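Local atomic coordinates of aspartate aminotransferase, cytoplasmic (Schizosaccharomyces pombe 972h-, PDB entry 6JPK), a protein that catalyses the pyridoxal 5'-phosphate-dependent transfer of the amino group of L-aspartate to 2-oxoglutarate, giving oxaloacetate and L-glutamate. Residues Ala101-Val106 with Lys279-Leu284; Val216-Ala221 with Trp235-Phe240; Phe247-Ser252 with Cys266-Ala271. The protein carries 1 engineered substitution. All blocks are in the same frame, centred on the assembly; numbering follows the deposited sequence. Where two conformers were deposited one is given.

Contact 1: Ala101-Val106 with Lys279-Leu284; sequences ASMQSV and KVLSQL
At the border of the large mixed sheet, Ala101 and Met103 of strand 101-106 meet Leu281 and Leu284 on the helix that follows the neighbouring strand 264-270. The short axes run nearly the same way, 18° apart, and approach to 8.4 Å. At the N-terminal end the methyl of Ala101 sits against the base of a leucine, with Ala101 CB 3.9 Å from Leu281 CB. Leu281 extends its CG anti to the backbone N, chi1 -179°, a setting that carries CD1 over to the methionine, 3.8 Å from Met103 SD. Met103 bends at chi2 and chi3 and lies against both leucines, its CG 3.9 Å from Leu284 CD1. The terminal methyl curls on to the helix backbone, where Met103 CE lies 3.5 Å from Leu284 O. This is the flank of the aminotransferase class I fold, a central sheet with helices on both faces: strand 100-106 is its outermost member within this chain, and helix 107-127 adds Leu114 to the surroundings of Met103 and Phe118 to those of Leu284. Replacing Met103 by an alanine would probably leave a gap where the chain lay against Leu281 and Leu284, and Leu281 CD1 without its sulfur neighbour. No hydrogen bond crosses this interface. The helix instead turns polar groups to the second subunit: Lys279 NZ reaches Ala7 O of that subunit, Gln283 NE2 its Glu10 O, and Ser282 OG, besides its 2.7 Å bond to Lys279 O, its Ala12 N.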
loop_
_atom_site.group_PDB
_atom_site.type_symbol
_atom_site.label_atom_id
_atom_site.label_comp_id
_atom_site.label_asym_id
_atom_site.label_seq_id
_atom_site.Cartn_x
_atom_site.Cartn_y
_atom_site.Cartn_z
ATOM N N ALA A 101 -16.543 -7.947 8.018
ATOM C CA ALA A 101 -15.701 -8.026 6.826
ATOM C C ALA A 101 -14.429 -7.240 7.117
ATOM O O ALA A 101 -14.484 -6.027 7.321
ATOM C CB ALA A 101 -16.424 -7.465 5.600
ATOM N N SER A 102 -13.290 -7.927 7.164
ATOM C CA SER A 102 -12.021 -7.324 7.565
ATOM C C SER A 102 -11.040 -7.402 6.407
ATOM O O SER A 102 -10.844 -8.472 5.824
ATOM C CB SER A 102 -11.431 -8.017 8.799
ATOM O OG SER A 102 -12.331 -7.949 9.903
ATOM N N MET A 103 -10.426 -6.269 6.077
ATOM C CA MET A 103 -9.459 -6.187 4.994
ATOM C C MET A 103 -8.179 -5.581 5.548
ATOM O O MET A 103 -8.161 -4.402 5.930
ATOM C CB MET A 103 -10.002 -5.345 3.843
ATOM C CG MET A 103 -11.225 -5.956 3.174
ATOM S SD MET A 103 -10.722 -6.902 1.717
ATOM C CE MET A 103 -9.718 -5.619 0.930
ATOM N N GLN A 104 -7.117 -6.378 5.593
ATOM C CA GLN A 104 -5.811 -5.829 5.937
ATOM C C GLN A 104 -5.472 -4.733 4.939
ATOM O O GLN A 104 -5.674 -4.892 3.730
ATOM C CB GLN A 104 -4.750 -6.925 5.932
ATOM C CG GLN A 104 -3.340 -6.435 6.238
ATOM C CD GLN A 104 -2.320 -7.548 6.134
ATOM O OE1 GLN A 104 -2.650 -8.741 6.285
ATOM N NE2 GLN A 104 -1.068 -7.171 5.883
ATOM N N SER A 105 -4.994 -3.607 5.448
ATOM C CA SER A 105 -4.796 -2.403 4.657
ATOM C C SER A 105 -3.385 -1.869 4.869
ATOM O O SER A 105 -2.660 -2.290 5.781
ATOM C CB SER A 105 -5.824 -1.327 5.034
ATOM O OG SER A 105 -5.749 -1.034 6.421
ATOM N N VAL A 106 -3.007 -0.916 4.023
ATOM C CA VAL A 106 -1.735 -0.223 4.174
ATOM C C VAL A 106 -1.931 0.784 5.301
ATOM O O VAL A 106 -2.118 1.984 5.057
ATOM C CB VAL A 106 -1.300 0.460 2.865
ATOM C CG1 VAL A 106 0.084 1.088 3.014
ATOM C CG2 VAL A 106 -1.305 -0.545 1.714
ATOM N N LYS A 279 -21.198 -9.929 0.718
ATOM C CA LYS A 279 -21.373 -9.046 -0.438
ATOM C C LYS A 279 -20.374 -7.893 -0.395
ATOM O O LYS A 279 -19.670 -7.620 -1.380
ATOM C CB LYS A 279 -22.810 -8.522 -0.481
ATOM C CG LYS A 279 -23.843 -9.600 -0.777
ATOM C CD LYS A 279 -25.262 -9.113 -0.509
ATOM C CE LYS A 279 -26.298 -10.124 -0.997
ATOM N NZ LYS A 279 -27.673 -9.828 -0.473
ATOM N N VAL A 280 -20.283 -7.226 0.758
ATOM C CA VAL A 280 -19.390 -6.085 0.918
ATOM C C VAL A 280 -17.936 -6.527 0.786
ATOM O O VAL A 280 -17.131 -5.885 0.097
ATOM C CB VAL A 280 -19.662 -5.396 2.272
ATOM C CG1 VAL A 280 -18.557 -4.401 2.636
ATOM C CG2 VAL A 280 -21.024 -4.728 2.261
ATOM N N LEU A 281 -17.574 -7.629 1.454
ATOM C CA LEU A 281 -16.198 -8.119 1.378
ATOM C C LEU A 281 -15.774 -8.357 -0.069
ATOM O O LEU A 281 -14.677 -7.962 -0.469
ATOM C CB LEU A 281 -16.042 -9.398 2.201
ATOM C CG LEU A 281 -14.636 -10.001 2.228
ATOM C CD1 LEU A 281 -13.631 -9.046 2.858
ATOM C CD2 LEU A 281 -14.667 -11.329 2.974
ATOM N N SER A 282 -16.646 -8.969 -0.881
ATOM C CA SER A 282 -16.286 -9.249 -2.269
ATOM C C SER A 282 -15.994 -7.965 -3.042
ATOM O O SER A 282 -15.094 -7.932 -3.896
ATOM C CB SER A 282 -17.399 -10.056 -2.954
ATOM O OG SER A 282 -18.569 -9.275 -3.175
ATOM N N GLN A 283 -16.747 -6.894 -2.762
ATOM C CA GLN A 283 -16.512 -5.626 -3.443
ATOM C C GLN A 283 -15.267 -4.918 -2.930
ATOM O O GLN A 283 -14.586 -4.231 -3.705
ATOM C CB GLN A 283 -17.730 -4.712 -3.286
ATOM C CG GLN A 283 -18.967 -5.253 -3.957
ATOM C CD GLN A 283 -18.784 -5.403 -5.454
ATOM O OE1 GLN A 283 -17.921 -4.751 -6.058
ATOM N NE2 GLN A 283 -19.588 -6.270 -6.061
ATOM N N LEU A 284 -14.977 -5.043 -1.631
ATOM C CA LEU A 284 -13.749 -4.476 -1.082
ATOM C C LEU A 284 -12.521 -5.127 -1.704
ATOM O O LEU A 284 -11.496 -4.467 -1.895
ATOM C CB LEU A 284 -13.724 -4.651 0.441
ATOM C CG LEU A 284 -14.750 -3.844 1.245
ATOM C CD1 LEU A 284 -14.760 -4.332 2.674
ATOM C CD2 LEU A 284 -14.404 -2.348 1.200
#

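Contact 2: Val216-Ala221 with Trp235-Phe240; sequences VVFDIA and WALNEF
Phe218 lies between Leu237 and Phe240 in an apolar layer where helix 235-240 covers one face of the central sheet. Strand 215-220, this helix and strand 247-252 form a beta-alpha-beta crossover, the repeating connection of the large domain of these aminotransferases, and the helix runs back across the strand in a roughly antiparallel sense with the axes 10.1 Å apart. Leu237 places one methyl over a face of the Phe218 ring in a CH-pi contact, CD1 standing 26° off the ring normal and shifted toward the rim, 3.5 Å from Phe218 CG. The other methyl of the leucine, Leu237 CD2, touches Ile220 CD1 at 4.1 Å, nearer the cofactor-attachment site predicted at Lys255. On another side of the Phe218 ring its edge is turned to the face of Phe240 in an offset edge-to-face pair, with centroids 5.8 Å apart and planes at 74°. Phe218 CE2 also comes within 3.8 Å of Phe240 CB, close to the plane of the Phe218 ring. Phe240 swings its ring toward the strand with CG anti to the backbone N, chi1 -168°. Val216 points back at it, CG1 of the valine over one ring face and Val216 CG2 3.6 Å from Phe240 CZ. Further out, Phe206 of helix 199-211 and Phe247 of the next strand each make an edge-to-face pair with Phe240. The strand also turns Asp219 away from the helix, to His141 and Asn112. In the helix, Asn238 OD1 is hydrogen-bonded to Asn91 ND2, and Asn238 ND2 to Leu87 O.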
loop_
_atom_site.group_PDB
_atom_site.type_symbol
_atom_site.label_atom_id
_atom_site.label_comp_id
_atom_site.label_asym_id
_atom_site.label_seq_id
_atom_site.Cartn_x
_atom_site.Cartn_y
_atom_site.Cartn_z
ATOM N N VAL A 216 -22.052 5.768 10.075
ATOM C CA VAL A 216 -20.938 6.018 10.994
ATOM C C VAL A 216 -19.683 5.292 10.518
ATOM O O VAL A 216 -19.723 4.086 10.217
ATOM C CB VAL A 216 -21.310 5.600 12.428
ATOM C CG1 VAL A 216 -20.076 5.604 13.321
ATOM C CG2 VAL A 216 -22.381 6.553 12.992
ATOM N N VAL A 217 -18.571 6.029 10.451
ATOM C CA VAL A 217 -17.230 5.499 10.212
ATOM C C VAL A 217 -16.356 5.913 11.396
ATOM O O VAL A 217 -16.147 7.110 11.625
ATOM C CB VAL A 217 -16.620 6.022 8.898
ATOM C CG1 VAL A 217 -15.227 5.426 8.678
ATOM C CG2 VAL A 217 -17.546 5.755 7.717
ATOM N N PHE A 218 -15.883 4.934 12.164
ATOM C CA PHE A 218 -14.942 5.184 13.251
ATOM C C PHE A 218 -13.513 5.082 12.740
ATOM O O PHE A 218 -13.162 4.126 12.044
ATOM C CB PHE A 218 -15.115 4.185 14.394
ATOM C CG PHE A 218 -16.305 4.442 15.269
ATOM C CD1 PHE A 218 -16.278 5.447 16.213
ATOM C CD2 PHE A 218 -17.432 3.636 15.178
ATOM C CE1 PHE A 218 -17.377 5.672 17.042
ATOM C CE2 PHE A 218 -18.538 3.849 16.002
ATOM C CZ PHE A 218 -18.508 4.871 16.934
ATOM N N ASP A 219 -12.692 6.051 13.105
ATOM C CA ASP A 219 -11.246 5.970 12.924
ATOM C C ASP A 219 -10.631 5.663 14.285
ATOM O O ASP A 219 -10.818 6.431 15.237
ATOM C CB ASP A 219 -10.701 7.280 12.357
ATOM C CG ASP A 219 -9.305 7.126 11.752
ATOM O OD1 ASP A 219 -8.461 6.409 12.336
ATOM O OD2 ASP A 219 -9.050 7.724 10.685
ATOM N N ILE A 220 -9.938 4.529 14.408
ATOM C CA ILE A 220 -9.324 4.142 15.677
ATOM C C ILE A 220 -7.837 3.890 15.418
ATOM O O ILE A 220 -7.409 2.779 15.085
ATOM C CB ILE A 220 -10.019 2.944 16.341
ATOM C CG1 ILE A 220 -9.372 2.625 17.690
ATOM C CG2 ILE A 220 -10.094 1.711 15.434
ATOM C CD1 ILE A 220 -10.320 1.922 18.659
ATOM N N ALA A 221 -7.036 4.936 15.579
ATOM C CA ALA A 221 -5.602 4.871 15.354
ATOM C C ALA A 221 -4.786 4.738 16.635
ATOM O O ALA A 221 -3.571 4.539 16.547
ATOM C CB ALA A 221 -5.141 6.120 14.593
ATOM N N TRP A 235 -14.040 1.750 23.865
ATOM C CA TRP A 235 -15.357 1.821 24.502
ATOM C C TRP A 235 -16.426 2.367 23.557
ATOM O O TRP A 235 -17.546 1.843 23.509
ATOM C CB TRP A 235 -15.294 2.686 25.772
ATOM C CG TRP A 235 -16.656 2.802 26.417
ATOM C CD1 TRP A 235 -17.199 1.956 27.339
ATOM C CD2 TRP A 235 -17.664 3.787 26.130
ATOM N NE1 TRP A 235 -18.476 2.369 27.667
ATOM C CE2 TRP A 235 -18.780 3.493 26.940
ATOM C CE3 TRP A 235 -17.720 4.899 25.279
ATOM C CZ2 TRP A 235 -19.957 4.264 26.914
ATOM C CZ3 TRP A 235 -18.892 5.669 25.257
ATOM C CH2 TRP A 235 -19.989 5.345 26.075
ATOM N N ALA A 236 -16.108 3.431 22.811
ATOM C CA ALA A 236 -17.109 4.060 21.952
ATOM C C ALA A 236 -17.567 3.118 20.848
ATOM O O ALA A 236 -18.763 3.057 20.538
ATOM C CB ALA A 236 -16.556 5.359 21.355
ATOM N N LEU A 237 -16.621 2.394 20.231
ATOM C CA LEU A 237 -16.937 1.364 19.247
ATOM C C LEU A 237 -17.918 0.346 19.793
ATOM O O LEU A 237 -18.903 -0.008 19.136
ATOM C CB LEU A 237 -15.668 0.623 18.831
ATOM C CG LEU A 237 -15.002 0.957 17.521
ATOM C CD1 LEU A 237 -14.614 2.416 17.548
ATOM C CD2 LEU A 237 -13.790 0.048 17.375
ATOM N N ASN A 238 -17.618 -0.189 20.973
ATOM C CA ASN A 238 -18.436 -1.259 21.517
ATOM C C ASN A 238 -19.771 -0.739 22.022
ATOM O O ASN A 238 -20.763 -1.478 22.025
ATOM C CB ASN A 238 -17.658 -1.988 22.610
ATOM C CG ASN A 238 -16.589 -2.899 22.019
ATOM O OD1 ASN A 238 -16.891 -3.983 21.516
ATOM N ND2 ASN A 238 -15.355 -2.444 22.030
ATOM N N GLU A 239 -19.822 0.521 22.439
ATOM C CA GLU A 239 -21.117 1.088 22.805
ATOM C C GLU A 239 -22.017 1.202 21.583
ATOM O O GLU A 239 -23.218 0.903 21.654
ATOM C CB GLU A 239 -20.930 2.450 23.469
ATOM C CG GLU A 239 -22.149 2.916 24.259
ATOM C CD GLU A 239 -22.434 2.048 25.497
ATOM O OE1 GLU A 239 -21.556 1.252 25.936
ATOM O OE2 GLU A 239 -23.549 2.168 26.038
ATOM N N PHE A 240 -21.443 1.602 20.441
ATOM C CA PHE A 240 -22.240 1.765 19.235
ATOM C C PHE A 240 -22.812 0.437 18.758
ATOM O O PHE A 240 -23.901 0.414 18.171
ATOM C CB PHE A 240 -21.411 2.435 18.133
ATOM C CG PHE A 240 -22.234 2.900 16.962
ATOM C CD1 PHE A 240 -23.015 4.038 17.060
ATOM C CD2 PHE A 240 -22.236 2.193 15.771
ATOM C CE1 PHE A 240 -23.791 4.468 15.991
ATOM C CE2 PHE A 240 -23.011 2.618 14.690
ATOM C CZ PHE A 240 -23.789 3.754 14.799
#

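Contact 3: Phe247-Ser252 with Cys266-Ala271; sequences FFVCQS and CMHYVA. With PO4 (phosphate ion), chain C.
Val249 O is gripped by two groups of the facing strand: His268 N donates to it at 2.8 Å, and the CA-H of Met267 adds a weaker contact. His268 O is used the same way, taking Val249 N at 2.8 Å and the CA-H of Phe248. These strands form an antiparallel hairpin, 247-252 with 264-270, within the central sheet; hydrogen-bonded pairs also join Phe247 to Val270 and Gln251 to Cys266, though Phe247 N to Val270 O is a weak bond. Above one face, Val270 sets CG2 over the Phe247 ring as a CH-pi contact, 22° off its normal. On the other, Tyr269 CD1 covers a face of Phe248, 3.6 Å from Phe248 CZ, with the two rings oblique, and Met267 CE comes to that ring's edge. Tyr269 OH is held by Asp246. Where the connecting loop leaves strand 247-252, Ser252 OG donates to phosphate O2 at 2.6 Å; Ser107, Gly108, Thr109, Arg263 and Tyr70 of the second subunit also bind this ion, consistent with the phosphate subsite of the cofactor. Gln251 reaches across with an extended chain, CG anti to the backbone N, chi1 172°, and its OE1 accepts from His268 NE2 at 2.8 Å, nearly straight at 167° and in the plane of the imidazole. NE2 approaches tilted from the amide plane, and Ala83 O, bonded to Gln251 NE2, helps set the amide. Ser102 OG is hydrogen-bonded to His268 ND1. Having both nitrogens engaged probably fixes the ring's rotation, and donation from NE2 would leave ND1 able to accept in a neutral imidazole.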
loop_
_atom_site.group_PDB
_atom_site.type_symbol
_atom_site.label_atom_id
_atom_site.label_comp_id
_atom_site.label_asym_id
_atom_site.label_seq_id
_atom_site.Cartn_x
_atom_site.Cartn_y
_atom_site.Cartn_z
ATOM N N PHE A 247 -21.853 -0.428 10.387
ATOM C CA PHE A 247 -20.933 0.709 10.407
ATOM C C PHE A 247 -19.545 0.224 9.999
ATOM O O PHE A 247 -19.312 -0.981 9.845
ATOM C CB PHE A 247 -20.912 1.397 11.786
ATOM C CG PHE A 247 -20.384 0.525 12.924
ATOM C CD1 PHE A 247 -21.173 -0.472 13.489
ATOM C CD2 PHE A 247 -19.111 0.739 13.449
ATOM C CE1 PHE A 247 -20.694 -1.265 14.541
ATOM C CE2 PHE A 247 -18.617 -0.048 14.500
ATOM C CZ PHE A 247 -19.414 -1.052 15.051
ATOM N N PHE A 248 -18.618 1.182 9.846
ATOM C CA PHE A 248 -17.251 0.925 9.397
ATOM C C PHE A 248 -16.239 1.319 10.461
ATOM O O PHE A 248 -16.464 2.250 11.244
ATOM C CB PHE A 248 -16.904 1.694 8.119
ATOM C CG PHE A 248 -17.721 1.292 6.927
ATOM C CD1 PHE A 248 -19.020 1.763 6.771
ATOM C CD2 PHE A 248 -17.184 0.454 5.950
ATOM C CE1 PHE A 248 -19.779 1.405 5.663
ATOM C CE2 PHE A 248 -17.934 0.099 4.831
ATOM C CZ PHE A 248 -19.237 0.561 4.698
ATOM N N VAL A 249 -15.103 0.622 10.462
ATOM C CA VAL A 249 -13.996 0.928 11.367
ATOM C C VAL A 249 -12.695 0.905 10.576
ATOM O O VAL A 249 -12.426 -0.061 9.853
ATOM C CB VAL A 249 -13.914 -0.064 12.545
ATOM C CG1 VAL A 249 -12.780 0.341 13.489
ATOM C CG2 VAL A 249 -15.245 -0.162 13.290
ATOM N N CYS A 250 -11.881 1.951 10.727
ATOM C CA CYS A 250 -10.542 2.006 10.142
ATOM C C CYS A 250 -9.513 1.980 11.268
ATOM O O CYS A 250 -9.472 2.894 12.095
ATOM C CB CYS A 250 -10.364 3.255 9.280
ATOM S SG CYS A 250 -11.638 3.438 8.020
ATOM N N GLN A 251 -8.670 0.946 11.278
ATOM C CA GLN A 251 -7.828 0.608 12.419
ATOM C C GLN A 251 -6.370 0.651 12.003
ATOM O O GLN A 251 -6.008 0.117 10.952
ATOM C CB GLN A 251 -8.190 -0.781 12.947
ATOM C CG GLN A 251 -7.291 -1.365 14.017
ATOM C CD GLN A 251 -7.681 -2.816 14.314
ATOM O OE1 GLN A 251 -8.106 -3.539 13.409
ATOM N NE2 GLN A 251 -7.581 -3.228 15.577
ATOM N N SER A 252 -5.541 1.295 12.816
ATOM C CA SER A 252 -4.110 1.374 12.576
ATOM C C SER A 252 -3.356 0.773 13.753
ATOM O O SER A 252 -3.731 0.982 14.912
ATOM C CB SER A 252 -3.659 2.837 12.369
ATOM O OG SER A 252 -2.249 2.943 12.331
ATOM N N CYS A 266 -6.099 -2.270 9.315
ATOM C CA CYS A 266 -7.213 -3.104 8.894
ATOM C C CYS A 266 -8.466 -2.251 8.766
ATOM O O CYS A 266 -8.721 -1.397 9.619
ATOM C CB CYS A 266 -7.442 -4.243 9.896
ATOM S SG CYS A 266 -8.343 -5.633 9.193
ATOM N N MET A 267 -9.234 -2.465 7.693
ATOM C CA MET A 267 -10.558 -1.865 7.566
ATOM C C MET A 267 -11.596 -2.924 7.903
ATOM O O MET A 267 -11.462 -4.082 7.496
ATOM C CB MET A 267 -10.810 -1.318 6.151
ATOM C CG MET A 267 -12.027 -0.375 6.044
ATOM S SD MET A 267 -13.269 -0.853 4.796
ATOM C CE MET A 267 -14.095 -2.208 5.595
ATOM N N HIS A 268 -12.629 -2.529 8.649
ATOM C CA HIS A 268 -13.692 -3.453 9.034
ATOM C C HIS A 268 -15.044 -2.858 8.679
ATOM O O HIS A 268 -15.291 -1.673 8.928
ATOM C CB HIS A 268 -13.690 -3.767 10.542
ATOM C CG HIS A 268 -12.355 -4.181 11.079
ATOM N ND1 HIS A 268 -11.953 -5.498 11.134
ATOM C CD2 HIS A 268 -11.338 -3.452 11.599
ATOM C CE1 HIS A 268 -10.737 -5.563 11.650
ATOM N NE2 HIS A 268 -10.344 -4.335 11.945
ATOM N N TYR A 269 -15.908 -3.686 8.098
ATOM C CA TYR A 269 -17.333 -3.401 7.975
ATOM C C TYR A 269 -18.067 -4.358 8.894
ATOM O O TYR A 269 -17.910 -5.582 8.776
ATOM C CB TYR A 269 -17.816 -3.547 6.533
ATOM C CG TYR A 269 -19.329 -3.524 6.370
ATOM C CD1 TYR A 269 -20.058 -2.355 6.569
ATOM C CD2 TYR A 269 -20.021 -4.674 6.008
ATOM C CE1 TYR A 269 -21.442 -2.337 6.412
ATOM C CE2 TYR A 269 -21.400 -4.674 5.855
ATOM C CZ TYR A 269 -22.110 -3.502 6.056
ATOM O OH TYR A 269 -23.483 -3.491 5.892
ATOM N N VAL A 270 -18.836 -3.805 9.823
ATOM C CA VAL A 270 -19.559 -4.582 10.822
ATOM C C VAL A 270 -20.982 -4.735 10.305
ATOM O O VAL A 270 -21.817 -3.844 10.483
ATOM C CB VAL A 270 -19.528 -3.916 12.202
ATOM C CG1 VAL A 270 -20.250 -4.802 13.231
ATOM C CG2 VAL A 270 -18.086 -3.629 12.632
ATOM N N ALA A 271 -21.256 -5.875 9.667
ATOM C CA ALA A 271 -22.535 -6.103 9.017
ATOM C C ALA A 271 -23.607 -6.506 10.025
ATOM O O ALA A 271 -23.319 -6.943 11.145
ATOM C CB ALA A 271 -22.402 -7.190 7.947
HETATM P P PO4 C . -1.330 5.486 9.434
HETATM O O1 PO4 C . -1.691 5.560 7.964
HETATM O O2 PO4 C . -1.773 4.178 10.049
HETATM O O3 PO4 C . 0.172 5.643 9.548
HETATM O O4 PO4 C . -1.983 6.592 10.227
#

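In the fold
Strand 100-106 is the first strand of the large sheet to form along the chain. Contact 2 closes first, folding helix 235-241 back on strand 215-220. The chain then enters strand 247-252 and turns to strand 264-270, closing contact 3 in series with contact 2. Contact 1 closes last, when helix 274-289, just after strand 264-270, packs on strand 100-106; its loop of 172 residues is the longest and holds both other contacts. Strands 215-220, 247-252, 264-270 and 100-106 stand side by side: Phe218 O to Cys250 N joins contacts 2 and 3, and Met103 N to Met267 O joins contacts 3 and 1. Contacts 1 and 2, with centres about 18 Å apart, do not touch.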